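Local coordinates for monomethylamine corrinoid protein 1 (Methanosarcina barkeri, PDB 3EZX) that carries methyl groups on a cobalt corrinoid cofactor between the proteins MtmB and MtbA during methanogenesis from methylamine, at residues Phe6-Arg10 and Asp37-Leu43; Thr21-Lys26 and Asn73-Leu78; Leu82-Lys87 and Thr114-Gly120. One frame throughout, in Å; residues are numbered along the deposited sequence.

Contact 1: residues Phe6-Arg10 and Asp37-Leu43; sequences FDKLR and DIITKGL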
loop_
_atom_site.group_PDB
_atom_site.type_symbol
_atom_site.label_atom_id
_atom_site.label_comp_id
_atom_site.label_asym_id
_atom_site.label_seq_id
_atom_site.Cartn_x
_atom_site.Cartn_y
_atom_site.Cartn_z
ATOM N N PHE A 6 -18.208 5.502 11.118
ATOM C CA PHE A 6 -17.677 4.808 9.952
ATOM C C PHE A 6 -18.311 5.423 8.692
ATOM O O PHE A 6 -17.621 5.760 7.724
ATOM C CB PHE A 6 -18.000 3.314 10.005
ATOM C CG PHE A 6 -17.133 2.540 10.956
ATOM C CD1 PHE A 6 -15.770 2.793 11.029
ATOM C CD2 PHE A 6 -17.668 1.532 11.746
ATOM C CE1 PHE A 6 -14.948 2.058 11.871
ATOM C CE2 PHE A 6 -16.858 0.788 12.593
ATOM C CZ PHE A 6 -15.488 1.053 12.655
ATOM N N ASP A 7 -19.633 5.569 8.715
ATOM C CA ASP A 7 -20.365 6.147 7.600
ATOM C C ASP A 7 -19.872 7.574 7.321
ATOM O O ASP A 7 -19.722 7.971 6.163
ATOM C CB ASP A 7 -21.874 6.166 7.900
ATOM C CG ASP A 7 -22.444 4.779 8.203
ATOM O OD1 ASP A 7 -22.147 3.817 7.467
ATOM O OD2 ASP A 7 -23.213 4.656 9.181
ATOM N N LYS A 8 -19.617 8.340 8.382
ATOM C CA LYS A 8 -19.131 9.707 8.232
ATOM C C LYS A 8 -17.764 9.729 7.547
ATOM O O LYS A 8 -17.477 10.595 6.712
ATOM C CB LYS A 8 -19.034 10.393 9.596
ATOM C CG LYS A 8 -20.365 10.746 10.228
ATOM C CD LYS A 8 -20.169 11.616 11.459
ATOM C CE LYS A 8 -21.507 12.080 12.017
ATOM N NZ LYS A 8 -21.345 13.031 13.159
ATOM N N LEU A 9 -16.920 8.775 7.922
ATOM C CA LEU A 9 -15.595 8.652 7.336
ATOM C C LEU A 9 -15.768 8.227 5.882
ATOM O O LEU A 9 -15.148 8.783 4.977
ATOM C CB LEU A 9 -14.778 7.609 8.105
ATOM C CG LEU A 9 -14.402 8.024 9.530
ATOM C CD1 LEU A 9 -13.910 6.827 10.326
ATOM C CD2 LEU A 9 -13.346 9.119 9.470
ATOM N N ARG A 10 -16.624 7.237 5.667
ATOM C CA ARG A 10 -16.902 6.747 4.326
ATOM C C ARG A 10 -17.395 7.888 3.436
ATOM O O ARG A 10 -16.905 8.071 2.318
ATOM C CB ARG A 10 -17.970 5.650 4.385
ATOM C CG ARG A 10 -18.568 5.270 3.042
ATOM C CD ARG A 10 -19.901 4.571 3.232
ATOM N NE ARG A 10 -20.925 5.474 3.757
ATOM C CZ ARG A 10 -22.136 5.086 4.150
ATOM N NH1 ARG A 10 -22.482 3.807 4.081
ATOM N NH2 ARG A 10 -23.005 5.973 4.611
ATOM N N ASP A 37 -9.287 0.191 11.829
ATOM C CA ASP A 37 -10.720 0.002 11.608
ATOM C C ASP A 37 -11.281 1.239 10.926
ATOM O O ASP A 37 -12.203 1.153 10.119
ATOM C CB ASP A 37 -11.441 -0.249 12.932
ATOM C CG ASP A 37 -11.218 -1.652 13.452
ATOM O OD1 ASP A 37 -10.041 -2.042 13.606
ATOM O OD2 ASP A 37 -12.215 -2.360 13.705
ATOM N N ILE A 38 -10.710 2.391 11.261
ATOM C CA ILE A 38 -11.109 3.661 10.664
ATOM C C ILE A 38 -10.852 3.571 9.161
ATOM O O ILE A 38 -11.635 4.069 8.353
ATOM C CB ILE A 38 -10.280 4.828 11.242
ATOM C CG1 ILE A 38 -10.612 5.013 12.730
ATOM C CG2 ILE A 38 -10.551 6.097 10.461
ATOM C CD1 ILE A 38 -9.794 6.102 13.402
ATOM N N ILE A 39 -9.742 2.932 8.798
ATOM C CA ILE A 39 -9.377 2.767 7.399
ATOM C C ILE A 39 -10.238 1.721 6.690
ATOM O O ILE A 39 -10.980 2.038 5.759
ATOM C CB ILE A 39 -7.895 2.349 7.249
ATOM C CG1 ILE A 39 -6.986 3.460 7.754
ATOM C CG2 ILE A 39 -7.576 2.026 5.789
ATOM C CD1 ILE A 39 -5.521 3.104 7.703
ATOM N N THR A 40 -10.154 0.477 7.146
ATOM C CA THR A 40 -10.894 -0.614 6.520
ATOM C C THR A 40 -12.416 -0.546 6.615
ATOM O O THR A 40 -13.104 -1.001 5.706
ATOM C CB THR A 40 -10.428 -1.983 7.066
ATOM O OG1 THR A 40 -10.900 -2.157 8.407
ATOM C CG2 THR A 40 -8.906 -2.059 7.057
ATOM N N LYS A 41 -12.952 0.011 7.695
ATOM C CA LYS A 41 -14.407 0.094 7.823
ATOM C C LYS A 41 -14.995 1.458 7.470
ATOM O O LYS A 41 -16.219 1.615 7.418
ATOM C CB LYS A 41 -14.841 -0.310 9.235
ATOM C CG LYS A 41 -14.730 -1.806 9.493
ATOM C CD LYS A 41 -15.090 -2.164 10.923
ATOM C CE LYS A 41 -14.907 -3.656 11.171
ATOM N NZ LYS A 41 -15.124 -4.019 12.602
ATOM N N GLY A 42 -14.126 2.433 7.209
ATOM C CA GLY A 42 -14.584 3.770 6.871
ATOM C C GLY A 42 -14.002 4.396 5.612
ATOM O O GLY A 42 -14.699 4.547 4.609
ATOM N N LEU A 43 -12.729 4.778 5.672
ATOM C CA LEU A 43 -12.054 5.403 4.540
ATOM C C LEU A 43 -12.020 4.477 3.330
ATOM O O LEU A 43 -12.423 4.870 2.237
ATOM C CB LEU A 43 -10.626 5.803 4.928
ATOM C CG LEU A 43 -10.485 6.698 6.169
ATOM C CD1 LEU A 43 -9.014 6.871 6.495
ATOM C CD2 LEU A 43 -11.151 8.050 5.935
HETATM O O HOH W 1 -19.283 2.683 6.110
#
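The carbonyl oxygen of Phe6 accepts the helical N-H of Arg10, Phe6 O to Arg10 N 2.7 Å, and also rests against CA of Gly42, a residue with no side chain to hold the other helix off. Beside it the Phe6 ring enters a hole formed by Asp37, Ile38, Lys41 and Gly42. Lys41 CB sits over one ring face, 3.6 Å from the centroid and 15° off the normal, a CH-pi contact. Lys41 then runs on extended, laying CD against Phe6 CZ (3.7 Å) and bringing NZ into a salt bridge with Asp37 OD2 one turn back. Ile38 N lies at the ring edge. As a knob in this hole, Phe6 joins helices 3-14 and 35-55 of the N-terminal helical bundle; the two segments cross at -73°, their axes 7.5 Å apart. A pi-type turn at residues 39-43 widens the second helix here. Leu9 covers the inner side, CD1 against Ile38 CG2 and CB 4.2 Å from Leu43 CD2, while Leu24 of helix 20-30 also meets Leu9. Arg10 contributes a CA-H...O contact, Arg10 CA to Gly42 O 3.1 Å; its chain bends at chi3 (68°), and the guanidinium leads away to lie with one face toward Asp7 OD1.

Contact 2: residues Thr21-Lys26 and Asn73-Leu78; sequences TPELCK and NAMEVL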
loop_
_atom_site.group_PDB
_atom_site.type_symbol
_atom_site.label_atom_id
_atom_site.label_comp_id
_atom_site.label_asym_id
_atom_site.label_seq_id
_atom_site.Cartn_x
_atom_site.Cartn_y
_atom_site.Cartn_z
ATOM N N THR A 21 -12.136 15.143 6.552
ATOM C CA THR A 21 -11.643 13.801 6.805
ATOM C C THR A 21 -10.688 13.691 7.992
ATOM O O THR A 21 -10.794 12.764 8.801
ATOM C CB THR A 21 -10.965 13.233 5.556
ATOM O OG1 THR A 21 -11.928 13.143 4.501
ATOM C CG2 THR A 21 -10.405 11.850 5.832
ATOM N N PRO A 22 -9.743 14.633 8.121
ATOM C CA PRO A 22 -8.805 14.564 9.245
ATOM C C PRO A 22 -9.494 14.708 10.598
ATOM O O PRO A 22 -9.209 13.958 11.528
ATOM C CB PRO A 22 -7.832 15.703 8.942
ATOM C CG PRO A 22 -7.810 15.698 7.444
ATOM C CD PRO A 22 -9.291 15.633 7.143
ATOM N N GLU A 23 -10.413 15.661 10.693
ATOM C CA GLU A 23 -11.151 15.911 11.928
ATOM C C GLU A 23 -11.897 14.678 12.420
ATOM O O GLU A 23 -11.905 14.378 13.614
ATOM C CB GLU A 23 -12.140 17.058 11.710
ATOM C CG GLU A 23 -11.494 18.326 11.177
ATOM C CD GLU A 23 -10.240 18.706 11.943
ATOM O OE1 GLU A 23 -9.216 18.001 11.806
ATOM O OE2 GLU A 23 -10.279 19.706 12.688
ATOM N N LEU A 24 -12.523 13.971 11.484
ATOM C CA LEU A 24 -13.282 12.769 11.795
ATOM C C LEU A 24 -12.369 11.633 12.233
ATOM O O LEU A 24 -12.724 10.826 13.086
ATOM C CB LEU A 24 -14.089 12.345 10.573
ATOM C CG LEU A 24 -15.142 13.364 10.117
ATOM C CD1 LEU A 24 -15.759 12.935 8.791
ATOM C CD2 LEU A 24 -16.201 13.479 11.184
ATOM N N CYS A 25 -11.184 11.574 11.643
ATOM C CA CYS A 25 -10.231 10.541 12.001
ATOM C C CYS A 25 -9.847 10.740 13.457
ATOM O O CYS A 25 -9.630 9.779 14.191
ATOM C CB CYS A 25 -8.991 10.632 11.115
ATOM S SG CYS A 25 -9.155 9.800 9.536
ATOM N N LYS A 26 -9.773 11.998 13.871
ATOM C CA LYS A 26 -9.430 12.312 15.247
ATOM C C LYS A 26 -10.625 12.009 16.142
ATOM O O LYS A 26 -10.464 11.480 17.244
ATOM C CB LYS A 26 -9.039 13.784 15.382
ATOM C CG LYS A 26 -7.756 14.158 14.664
ATOM C CD LYS A 26 -7.467 15.648 14.780
ATOM C CE LYS A 26 -6.204 16.019 14.020
ATOM N NZ LYS A 26 -5.911 17.475 14.088
ATOM N N ASN A 73 -4.631 13.015 3.654
ATOM C CA ASN A 73 -4.663 13.838 4.848
ATOM C C ASN A 73 -5.083 12.983 6.041
ATOM O O ASN A 73 -4.623 13.194 7.162
ATOM C CB ASN A 73 -5.636 15.010 4.672
ATOM C CG ASN A 73 -5.051 16.141 3.840
ATOM O OD1 ASN A 73 -5.702 17.164 3.619
ATOM N ND2 ASN A 73 -3.818 15.969 3.382
ATOM N N ALA A 74 -5.960 12.016 5.795
ATOM C CA ALA A 74 -6.430 11.129 6.850
ATOM C C ALA A 74 -5.274 10.263 7.338
ATOM O O ALA A 74 -5.148 9.977 8.531
ATOM C CB ALA A 74 -7.555 10.249 6.326
ATOM N N MET A 75 -4.425 9.858 6.400
ATOM C CA MET A 75 -3.276 9.015 6.704
ATOM C C MET A 75 -2.225 9.722 7.549
ATOM O O MET A 75 -1.505 9.082 8.312
ATOM C CB MET A 75 -2.664 8.501 5.404
ATOM C CG MET A 75 -3.536 7.478 4.693
ATOM S SD MET A 75 -3.530 5.883 5.533
ATOM C CE MET A 75 -4.668 6.185 6.835
ATOM N N GLU A 76 -2.146 11.042 7.419
ATOM C CA GLU A 76 -1.188 11.810 8.197
ATOM C C GLU A 76 -1.576 11.753 9.675
ATOM O O GLU A 76 -0.726 11.865 10.559
ATOM C CB GLU A 76 -1.154 13.265 7.722
ATOM C CG GLU A 76 -0.781 13.424 6.263
ATOM C CD GLU A 76 -0.548 14.872 5.886
ATOM O OE1 GLU A 76 -1.374 15.728 6.273
ATOM O OE2 GLU A 76 0.456 15.154 5.198
ATOM N N VAL A 77 -2.864 11.566 9.940
ATOM C CA VAL A 77 -3.334 11.487 11.312
ATOM C C VAL A 77 -3.281 10.063 11.859
ATOM O O VAL A 77 -3.055 9.866 13.047
ATOM C CB VAL A 77 -4.778 12.010 11.442
ATOM C CG1 VAL A 77 -5.237 11.910 12.884
ATOM C CG2 VAL A 77 -4.856 13.455 10.972
ATOM N N LEU A 78 -3.476 9.074 10.991
ATOM C CA LEU A 78 -3.465 7.676 11.418
ATOM C C LEU A 78 -2.094 6.991 11.376
ATOM O O LEU A 78 -1.814 6.123 12.204
ATOM C CB LEU A 78 -4.461 6.862 10.579
ATOM C CG LEU A 78 -5.909 7.365 10.502
ATOM C CD1 LEU A 78 -6.695 6.469 9.577
ATOM C CD2 LEU A 78 -6.545 7.390 11.879
#
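Val77 spreads its two methyl groups over three residues of the facing helix: CG2 turns to the proline ring, Val77 CG2 to Pro22 CB 4.2 Å, and CG1 to the next turn, where it meets Lys26 CG at 3.8 Å and also touches Cys25 CB. A chi1 of 180° sets CG1 toward Lys26 and Cys25 and CG2 toward Pro22. Lys26 crosses Val77 at about a right angle, touching it with the aliphatic part of an extended chain. One turn back along the second helix, Ala74 offers a single methyl. Its CB touches both Thr21 CG2, 3.3 Å away, and Cys25 SG, 3.6 Å from the same Ala74 CB. Thr21 CG2, placed anti to the backbone N by a chi1 of -62°, faces Ala74, while OG1 is hydrogen-bonded to the carbonyl O of Asn17. In the N-terminal B12-binding helical bundle the segments of helices 20-30 and 61-82 run broadly parallel, at 29°, their axes 8.4 Å apart at closest approach, with no hydrogen bond between the two segments. At the outer side Pro22 CG rests on Asn73 CB, 3.6 Å apart, with the ring and the asparagine chain passing at a slant. Toward the interior Leu78 lies beside Cys25, its CD2 4.1 Å from Cys25 CB and its CD1 approaching the sulfur. Ile38 and Ile39 of helix 35-55 back Leu78, and Leu43 of that helix backs Ala74.

Contact 3: residues Leu82-Lys87 and Thr114-Gly120; sequences LEKNKK and TMLGANG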
loop_
_atom_site.group_PDB
_atom_site.type_symbol
_atom_site.label_atom_id
_atom_site.label_comp_id
_atom_site.label_asym_id
_atom_site.label_seq_id
_atom_site.Cartn_x
_atom_site.Cartn_y
_atom_site.Cartn_z
ATOM N N LEU A 82 -0.552 4.273 13.823
ATOM C CA LEU A 82 -0.240 2.917 13.382
ATOM C C LEU A 82 1.192 2.515 13.708
ATOM O O LEU A 82 1.479 1.337 13.921
ATOM C CB LEU A 82 -0.448 2.787 11.872
ATOM C CG LEU A 82 -1.856 2.868 11.282
ATOM C CD1 LEU A 82 -1.762 2.965 9.770
ATOM C CD2 LEU A 82 -2.664 1.645 11.688
ATOM N N GLU A 83 2.092 3.492 13.733
ATOM C CA GLU A 83 3.492 3.216 14.018
ATOM C C GLU A 83 3.730 2.885 15.488
ATOM O O GLU A 83 4.855 2.582 15.891
ATOM C CB GLU A 83 4.358 4.402 13.589
ATOM C CG GLU A 83 4.239 4.725 12.110
ATOM C CD GLU A 83 5.101 5.896 11.691
ATOM O OE1 GLU A 83 5.082 6.927 12.397
ATOM O OE2 GLU A 83 5.786 5.789 10.652
ATOM N N LYS A 84 2.670 2.947 16.289
ATOM C CA LYS A 84 2.778 2.615 17.706
ATOM C C LYS A 84 2.811 1.097 17.799
ATOM O O LYS A 84 2.426 0.407 16.855
ATOM C CB LYS A 84 1.580 3.160 18.486
ATOM C CG LYS A 84 1.532 4.674 18.555
ATOM C CD LYS A 84 0.328 5.159 19.346
ATOM C CE LYS A 84 0.318 6.680 19.456
ATOM N NZ LYS A 84 -0.891 7.185 20.162
ATOM N N ASN A 85 3.271 0.575 18.929
ATOM C CA ASN A 85 3.352 -0.868 19.109
ATOM C C ASN A 85 4.347 -1.466 18.121
ATOM O O ASN A 85 4.076 -2.501 17.513
ATOM C CB ASN A 85 1.982 -1.519 18.888
ATOM C CG ASN A 85 0.900 -0.905 19.749
ATOM O OD1 ASN A 85 1.012 -0.862 20.976
ATOM N ND2 ASN A 85 -0.164 -0.428 19.110
ATOM N N LYS A 86 5.487 -0.800 17.953
ATOM C CA LYS A 86 6.530 -1.277 17.048
ATOM C C LYS A 86 7.034 -2.645 17.517
ATOM O O LYS A 86 8.151 -2.771 18.023
ATOM C CB LYS A 86 7.692 -0.277 17.001
ATOM C CG LYS A 86 7.503 0.879 16.021
ATOM C CD LYS A 86 7.487 0.374 14.576
ATOM C CE LYS A 86 7.372 1.515 13.564
ATOM N NZ LYS A 86 7.365 1.033 12.145
ATOM N N LYS A 87 6.196 -3.663 17.342
ATOM C CA LYS A 87 6.520 -5.026 17.745
ATOM C C LYS A 87 7.824 -5.496 17.108
ATOM O O LYS A 87 7.816 -6.170 16.079
ATOM C CB LYS A 87 5.378 -5.964 17.345
ATOM C CG LYS A 87 4.007 -5.489 17.807
ATOM C CD LYS A 87 2.891 -6.358 17.243
ATOM C CE LYS A 87 1.523 -5.819 17.638
ATOM N NZ LYS A 87 0.409 -6.649 17.096
ATOM N N THR A 114 3.897 1.236 6.144
ATOM C CA THR A 114 3.742 1.607 7.536
ATOM C C THR A 114 3.526 0.347 8.351
ATOM O O THR A 114 4.156 0.161 9.387
ATOM C CB THR A 114 2.555 2.563 7.760
ATOM O OG1 THR A 114 2.814 3.821 7.127
ATOM C CG2 THR A 114 2.332 2.778 9.242
ATOM N N MET A 115 2.641 -0.528 7.886
ATOM C CA MET A 115 2.389 -1.755 8.620
ATOM C C MET A 115 3.684 -2.534 8.738
ATOM O O MET A 115 4.092 -2.904 9.844
ATOM C CB MET A 115 1.299 -2.560 7.937
ATOM C CG MET A 115 -0.024 -1.828 7.973
ATOM S SD MET A 115 -0.808 -1.734 9.619
ATOM C CE MET A 115 0.330 -0.697 10.618
ATOM N N LEU A 116 4.328 -2.797 7.607
ATOM C CA LEU A 116 5.613 -3.464 7.654
ATOM C C LEU A 116 6.417 -2.464 8.461
ATOM O O LEU A 116 6.244 -1.260 8.296
ATOM C CB LEU A 116 6.204 -3.594 6.256
ATOM C CG LEU A 116 5.552 -4.659 5.387
ATOM C CD1 LEU A 116 6.236 -4.688 4.039
ATOM C CD2 LEU A 116 5.661 -6.001 6.082
ATOM N N GLY A 117 7.284 -2.941 9.338
ATOM C CA GLY A 117 8.047 -2.010 10.141
ATOM C C GLY A 117 7.352 -1.913 11.477
ATOM O O GLY A 117 7.988 -2.014 12.526
ATOM N N ALA A 118 6.038 -1.712 11.441
ATOM C CA ALA A 118 5.256 -1.650 12.664
ATOM C C ALA A 118 5.154 -3.095 13.133
ATOM O O ALA A 118 4.816 -3.372 14.283
ATOM C CB ALA A 118 3.874 -1.088 12.383
ATOM N N ASN A 119 5.451 -4.010 12.215
ATOM C CA ASN A 119 5.427 -5.435 12.499
ATOM C C ASN A 119 6.826 -6.042 12.445
ATOM O O ASN A 119 7.030 -7.127 11.893
ATOM C CB ASN A 119 4.502 -6.159 11.525
ATOM C CG ASN A 119 3.050 -6.021 11.910
ATOM O OD1 ASN A 119 2.654 -6.386 13.015
ATOM N ND2 ASN A 119 2.245 -5.492 11.002
ATOM N N GLY A 120 7.784 -5.318 13.016
ATOM C CA GLY A 120 9.156 -5.785 13.075
ATOM C C GLY A 120 9.970 -5.785 11.797
ATOM O O GLY A 120 10.710 -6.732 11.538
#
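The junction between the N-terminal helical bundle and the Rossmann-type corrinoid-binding domain is made here, where the chain leaving helix 61-82 passes the C-terminal end of helix 107-118. Leu82, at the end of the bundle helix, supplies the apolar part. Its CB touches Thr114 CG2 at 3.8 Å and Met115 CE at the same distance, and both side chains cross the leucine at about a right angle. Met115 starts out pointing away from the linker, but bends at chi2 (-71°) and again at chi3 bring its methyl back onto Leu82. Leu36 of helix 35-55 meets both Leu82 and Met115, so the bundle shares this patch. Thr114 offers its methyl, which also takes Glu83 CG at 4.0 Å, while its OG1 bonds to the carbonyl of Arg110 inside its own helix. Further on, Ala118 CB lies 3.7 Å from Leu82 O. The linker backbone then follows an inverse gamma turn at Lys86, but its closing bond is modelled implausibly short, so the details are doubtful, as is the placing of the Lys86 side-chain end. Gly117 has a positive phi (98°), which glycine accommodates readily. Beyond it Gly120 is hydrogen-bonded through its backbone to Ala92. The polar tie between the segments is a weak one, the Lys87 N-H reaching Ala118 O at an N...O distance of 3.4 Å.

Contacts 1 and 2 belong to one unit, the N-terminal helical bundle, with centres about 11 Å apart. Their segments alternate along the chain, 6-10, 21-26, 37-43 and 73-78, so helices 3-14, 20-30, 35-55 and 61-82 are tied together crosswise; Ile39 CD1 against Met75 CE, 3.3 Å, is one place where the two contacts meet. Contact 3 follows both in sequence, and its centre is about 21 Å and 18 Å from theirs. In it the loop after helix 61-82 packs on helix 107-118, which the chain reaches only after strand 94-99 of the parallel sheet. The bundle is thereby joined to the second domain, with the bound corrinoid lying between the two.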